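PDB 3LMC: peptidase, zinc-dependent from Methanocorpusculum labreanum, which is probably a zinc-dependent metallopeptidase of family M54, holding one zinc ion and, at a separate site, one iron ion. Local coordinates for residues 4-9 against 69-74; 74-79 against 86-91. One frame throughout, in Å; residues are numbered along the deposited sequence.

Interactions 1 and 2 lie next to each other, their centres about 11 Å apart. Interaction 1 packs the end of helix 68-71 on strand 3-7, while interaction 2 ties the two ends of helix 78-88 together beside the start of strand 90-94, the neighbour of 3-7 in the mixed sheet. Interaction 1 is buried and aromatic, packing F71 against two side chains of its strand. Interaction 2 is smaller and only partly buried: a long, unbranched selenomethionine reaches from the loop before helix 78-88 to the end of that helix. A hydrogen bond of 2.6 Å between H4 NE2 and E89 OE1 joins the two, so one carboxylate serves both. Neither contact is near the zinc or iron site.

Interaction 1: 4-9 against 69-74; sequences HLFWDS and QIFKPA
The F71 ring turns its edge to one face of the H4 imidazole in a T-shaped pair, with centroids 5.2 Å apart and planes at 85°. F71 CD1 makes the closest approach, 3.7 Å from H4 ND1 and displaced toward the rim of the imidazole. A chi1 of -51° keeps CG of H4 beside its own backbone N and lays the ring over this edge of F71. The ring's far nitrogen, NE2, is bonded to E89, which restrains the rotation of the imidazole; histidine suits the place because it offers an aromatic face and a polar rim at once. Further along the strand, F6 adds a looser apolar touch, its CD1 lying 4.5 Å from F71 CZ. One face of F71 is covered within its own segment by I70 CG2, 3.7 Å above the ring centre, and I34 and I91 of the flanking strands also touch F71. A large, wholly apolar ring is apt here, at the end of a short helix against a sheet. H4 and F6 point to this side of strand 3-7 while L5 faces helix 16-27, the alternation expected of an inner strand in an alpha/beta sheet packed on both sides.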
loop_
_atom_site.group_PDB
_atom_site.type_symbol
_atom_site.label_atom_id
_atom_site.label_comp_id
_atom_site.label_asym_id
_atom_site.label_seq_id
_atom_site.Cartn_x
_atom_site.Cartn_y
_atom_site.Cartn_z
ATOM N N HIS A 4 2.439 7.971 4.657
ATOM C CA HIS A 4 2.831 8.552 3.380
ATOM C C HIS A 4 2.447 7.633 2.225
ATOM O O HIS A 4 2.876 6.480 2.170
ATOM C CB HIS A 4 4.342 8.808 3.360
ATOM C CG HIS A 4 4.844 9.579 4.544
ATOM N ND1 HIS A 4 5.143 10.925 4.487
ATOM C CD2 HIS A 4 5.117 9.191 5.813
ATOM C CE1 HIS A 4 5.565 11.335 5.670
ATOM N NE2 HIS A 4 5.561 10.301 6.492
ATOM N N LEU A 5 1.620 8.140 1.317
ATOM C CA LEU A 5 1.241 7.390 0.122
ATOM C C LEU A 5 2.265 7.743 -0.951
ATOM O O LEU A 5 2.249 8.861 -1.481
ATOM C CB LEU A 5 -0.160 7.796 -0.356
ATOM C CG LEU A 5 -0.667 7.076 -1.606
ATOM C CD1 LEU A 5 -0.868 5.603 -1.316
ATOM C CD2 LEU A 5 -1.981 7.698 -2.128
ATOM N N PHE A 6 3.175 6.814 -1.241
ATOM C CA PHE A 6 4.128 7.027 -2.309
ATOM C C PHE A 6 3.539 6.489 -3.608
ATOM O O PHE A 6 3.624 5.282 -3.898
ATOM C CB PHE A 6 5.492 6.360 -2.040
ATOM C CG PHE A 6 6.553 6.747 -3.057
ATOM C CD1 PHE A 6 7.834 7.092 -2.661
ATOM C CD2 PHE A 6 6.238 6.818 -4.419
ATOM C CE1 PHE A 6 8.790 7.475 -3.603
ATOM C CE2 PHE A 6 7.183 7.201 -5.363
ATOM C CZ PHE A 6 8.457 7.532 -4.957
ATOM N N TRP A 7 2.984 7.404 -4.396
ATOM C CA TRP A 7 2.260 7.071 -5.624
ATOM C C TRP A 7 3.196 7.119 -6.850
ATOM O O TRP A 7 3.557 8.201 -7.315
ATOM C CB TRP A 7 1.091 8.054 -5.799
ATOM C CG TRP A 7 0.192 7.753 -6.982
ATOM C CD1 TRP A 7 0.397 8.105 -8.287
ATOM C CD2 TRP A 7 -1.047 7.039 -6.945
ATOM N NE1 TRP A 7 -0.646 7.650 -9.067
ATOM C CE2 TRP A 7 -1.546 6.992 -8.258
ATOM C CE3 TRP A 7 -1.781 6.427 -5.924
ATOM C CZ2 TRP A 7 -2.749 6.358 -8.581
ATOM C CZ3 TRP A 7 -2.983 5.792 -6.250
ATOM C CH2 TRP A 7 -3.449 5.765 -7.564
ATOM N N ASP A 8 3.601 5.951 -7.350
ATOM C CA ASP A 8 4.454 5.873 -8.538
ATOM C C ASP A 8 3.718 6.515 -9.714
ATOM O O ASP A 8 2.642 6.061 -10.101
ATOM C CB ASP A 8 4.796 4.409 -8.848
ATOM C CG ASP A 8 5.827 4.261 -9.951
ATOM O OD1 ASP A 8 5.570 4.726 -11.084
ATOM O OD2 ASP A 8 6.893 3.649 -9.702
ATOM N N SER A 9 4.293 7.570 -10.282
ATOM C CA SER A 9 3.560 8.399 -11.234
ATOM C C SER A 9 3.235 7.678 -12.544
ATOM O O SER A 9 2.515 8.216 -13.379
ATOM C CB SER A 9 4.312 9.708 -11.502
ATOM O OG SER A 9 5.637 9.431 -11.896
ATOM N N GLN A 69 14.837 14.533 4.030
ATOM C CA GLN A 69 14.284 15.748 3.451
ATOM C C GLN A 69 12.872 15.499 2.890
ATOM O O GLN A 69 12.090 16.440 2.718
ATOM C CB GLN A 69 15.234 16.361 2.405
ATOM C CG GLN A 69 15.524 15.498 1.179
ATOM C CD GLN A 69 16.771 14.621 1.328
ATOM O OE1 GLN A 69 17.056 14.102 2.405
ATOM N NE2 GLN A 69 17.508 14.445 0.231
ATOM N N ILE A 70 12.536 14.233 2.639
ATOM C CA ILE A 70 11.164 13.892 2.238
ATOM C C ILE A 70 10.254 13.474 3.410
ATOM O O ILE A 70 9.180 14.039 3.581
ATOM C CB ILE A 70 11.128 12.801 1.141
ATOM C CG1 ILE A 70 11.879 13.260 -0.103
ATOM C CG2 ILE A 70 9.699 12.481 0.751
ATOM C CD1 ILE A 70 11.756 12.286 -1.254
ATOM N N PHE A 71 10.682 12.505 4.222
ATOM C CA PHE A 71 9.760 11.876 5.184
ATOM C C PHE A 71 9.822 12.350 6.644
ATOM O O PHE A 71 8.876 12.118 7.407
ATOM C CB PHE A 71 9.913 10.353 5.148
ATOM C CG PHE A 71 9.692 9.758 3.786
ATOM C CD1 PHE A 71 8.405 9.550 3.305
ATOM C CD2 PHE A 71 10.771 9.416 2.979
ATOM C CE1 PHE A 71 8.205 9.011 2.039
ATOM C CE2 PHE A 71 10.574 8.865 1.717
ATOM C CZ PHE A 71 9.298 8.665 1.249
ATOM N N LYS A 72 10.922 12.985 7.042
ATOM C CA LYS A 72 11.101 13.372 8.445
ATOM C C LYS A 72 10.317 14.642 8.776
ATOM O O LYS A 72 10.498 15.659 8.118
ATOM C CB LYS A 72 12.587 13.562 8.750
ATOM C CG LYS A 72 12.886 14.080 10.146
ATOM C CD LYS A 72 14.383 14.275 10.364
ATOM C CE LYS A 72 14.833 15.680 9.970
ATOM N NZ LYS A 72 14.083 16.782 10.677
ATOM N N PRO A 73 9.431 14.585 9.787
ATOM C CA PRO A 73 8.737 15.800 10.234
ATOM C C PRO A 73 9.763 16.869 10.597
ATOM O O PRO A 73 10.855 16.522 11.042
ATOM C CB PRO A 73 8.007 15.341 11.501
ATOM C CG PRO A 73 7.813 13.888 11.317
ATOM C CD PRO A 73 9.038 13.406 10.576
ATOM N N ALA A 74 9.425 18.141 10.397
ATOM C CA ALA A 74 10.322 19.236 10.764
ATOM C C ALA A 74 10.732 19.186 12.238
ATOM O O ALA A 74 11.870 19.483 12.578
ATOM C CB ALA A 74 9.676 20.579 10.442
#

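Interaction 2: 74-79 against 86-91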
loop_
_atom_site.group_PDB
_atom_site.type_symbol
_atom_site.label_atom_id
_atom_site.label_comp_id
_atom_site.label_asym_id
_atom_site.label_seq_id
_atom_site.Cartn_x
_atom_site.Cartn_y
_atom_site.Cartn_z
ATOM N N ALA A 74 9.425 18.141 10.397
ATOM C CA ALA A 74 10.322 19.236 10.764
ATOM C C ALA A 74 10.732 19.186 12.238
ATOM O O ALA A 74 11.870 19.483 12.578
ATOM C CB ALA A 74 9.676 20.579 10.442
ATOM N N ASP A 75 9.806 18.801 13.110
ATOM C CA ASP A 75 10.071 18.801 14.544
ATOM C C ASP A 75 10.741 17.519 15.039
ATOM O O ASP A 75 10.761 17.256 16.240
ATOM C CB ASP A 75 8.778 19.063 15.338
ATOM C CG ASP A 75 7.779 17.913 15.239
ATOM O OD1 ASP A 75 8.121 16.853 14.660
ATOM O OD2 ASP A 75 6.644 18.074 15.742
HETATM N N MSE A 76 11.282 16.724 14.122
HETATM C CA MSE A 76 11.935 15.468 14.498
HETATM C C MSE A 76 13.453 15.485 14.289
HETATM O O MSE A 76 13.950 15.696 13.177
HETATM C CB MSE A 76 11.309 14.266 13.772
HETATM C CG MSE A 76 11.929 12.940 14.188
HETATM SE SE MSE A 76 11.318 11.399 13.143
HETATM C CE MSE A 76 9.500 11.275 13.841
ATOM N N ASP A 77 14.185 15.255 15.369
ATOM C CA ASP A 77 15.637 15.236 15.321
ATOM C C ASP A 77 16.131 14.227 14.278
ATOM O O ASP A 77 15.541 13.155 14.125
ATOM C CB ASP A 77 16.195 14.889 16.702
ATOM C CG ASP A 77 17.646 14.475 16.651
ATOM O OD1 ASP A 77 18.503 15.333 16.330
ATOM O OD2 ASP A 77 17.920 13.287 16.924
ATOM N N LEU A 78 17.209 14.572 13.571
ATOM C CA LEU A 78 17.725 13.751 12.468
ATOM C C LEU A 78 18.267 12.397 12.918
ATOM O O LEU A 78 18.095 11.387 12.228
ATOM C CB LEU A 78 18.804 14.504 11.685
ATOM C CG LEU A 78 19.473 13.730 10.552
ATOM C CD1 LEU A 78 18.405 13.196 9.587
ATOM C CD2 LEU A 78 20.474 14.626 9.819
ATOM N N GLU A 79 18.926 12.381 14.072
ATOM C CA GLU A 79 19.469 11.144 14.611
ATOM C C GLU A 79 18.339 10.229 15.082
ATOM O O GLU A 79 18.415 9.012 14.914
ATOM C CB GLU A 79 20.441 11.434 15.761
ATOM C CG GLU A 79 21.523 10.372 15.946
ATOM C CD GLU A 79 22.538 10.744 17.023
ATOM O OE1 GLU A 79 22.159 11.448 17.989
ATOM O OE2 GLU A 79 23.713 10.331 16.904
ATOM N N HIS A 86 11.249 3.837 10.684
ATOM C CA HIS A 86 10.295 2.758 10.409
ATOM C C HIS A 86 9.147 2.683 11.428
ATOM O O HIS A 86 8.110 2.091 11.140
ATOM C CB HIS A 86 11.021 1.405 10.340
ATOM C CG HIS A 86 11.713 1.030 11.617
ATOM N ND1 HIS A 86 12.856 1.662 12.059
ATOM C CD2 HIS A 86 11.415 0.094 12.551
ATOM C CE1 HIS A 86 13.240 1.125 13.203
ATOM N NE2 HIS A 86 12.377 0.176 13.527
ATOM N N LEU A 87 9.328 3.257 12.621
ATOM C CA LEU A 87 8.254 3.244 13.630
ATOM C C LEU A 87 7.266 4.378 13.350
ATOM O O LEU A 87 6.077 4.266 13.652
ATOM C CB LEU A 87 8.798 3.428 15.063
ATOM C CG LEU A 87 10.005 2.643 15.597
ATOM C CD1 LEU A 87 10.253 2.946 17.094
ATOM C CD2 LEU A 87 9.803 1.145 15.385
ATOM N N HIS A 88 7.763 5.469 12.767
ATOM C CA HIS A 88 6.997 6.713 12.740
ATOM C C HIS A 88 6.461 7.115 11.378
ATOM O O HIS A 88 5.383 7.704 11.284
ATOM C CB HIS A 88 7.833 7.854 13.324
ATOM C CG HIS A 88 8.120 7.692 14.780
ATOM N ND1 HIS A 88 7.277 8.165 15.761
ATOM C CD2 HIS A 88 9.151 7.097 15.424
ATOM C CE1 HIS A 88 7.773 7.863 16.946
ATOM N NE2 HIS A 88 8.911 7.218 16.769
ATOM N N GLU A 89 7.211 6.821 10.324
ATOM C CA GLU A 89 6.824 7.286 8.996
ATOM C C GLU A 89 6.488 6.096 8.102
ATOM O O GLU A 89 7.332 5.584 7.370
ATOM C CB GLU A 89 7.928 8.159 8.393
ATOM C CG GLU A 89 8.389 9.276 9.332
ATOM C CD GLU A 89 7.255 10.216 9.751
ATOM O OE1 GLU A 89 6.361 10.496 8.922
ATOM O OE2 GLU A 89 7.260 10.686 10.911
ATOM N N LYS A 90 5.247 5.641 8.207
ATOM C CA LYS A 90 4.802 4.473 7.474
ATOM C C LYS A 90 4.666 4.871 6.021
ATOM O O LYS A 90 4.179 5.958 5.724
ATOM C CB LYS A 90 3.445 4.016 7.994
ATOM C CG LYS A 90 3.398 3.761 9.503
ATOM C CD LYS A 90 4.512 2.846 9.968
ATOM C CE LYS A 90 4.332 2.483 11.478
ATOM N NZ LYS A 90 5.452 1.604 11.946
ATOM N N ILE A 91 5.093 4.002 5.114
ATOM C CA ILE A 91 4.927 4.268 3.690
ATOM C C ILE A 91 4.136 3.176 2.985
ATOM O O ILE A 91 4.417 1.992 3.157
ATOM C CB ILE A 91 6.287 4.403 3.003
ATOM C CG1 ILE A 91 7.032 5.611 3.581
ATOM C CG2 ILE A 91 6.129 4.473 1.474
ATOM C CD1 ILE A 91 8.502 5.680 3.176
#
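M76, present as selenomethionine, meets the other segment through its terminal methyl alone. CE lies 3.8 Å from H88 CB and 3.7 Å from E89 OE2, so it touches the root of one side chain and the tip of the other. Both contacts are van der Waals in kind. CE also approaches the start of the H88 ring, 4.0 Å from CG. The side chain gets there by running straight out from the backbone, chi1 and chi2 both close to 180°, before turning about the CG-SE bond (chi3 -71°). A long, unbranched and pliable residue is well suited to span this distance, since the nearest CA atoms, those of M76 and H88, are 10.2 Å apart.

In the next shell, the E89 and M76 side chains come toward each other from opposite directions. The other carboxylate oxygen of E89, OE1, is engaged by H4 of the neighbouring strand, which would be expected to steady the negative charge. The H88 ring also meets that of F80 within the same helix. The backbone O of M76 accepts a hydrogen bond from K72 NZ, and D77 is the N-cap of helix 78-88, its OD2 bonded to F80 N. Past the other end of the helix, K90 NZ folds back to H86 O at 2.8 Å, in the carbonyl plane on a lone pair. The methyl contacts of M76 thus join the lead-in to helix 78-88 to its C-terminal end, where E89 alone separates the helix from strand 90-94: a helix-to-strand connection of an alpha/beta fold.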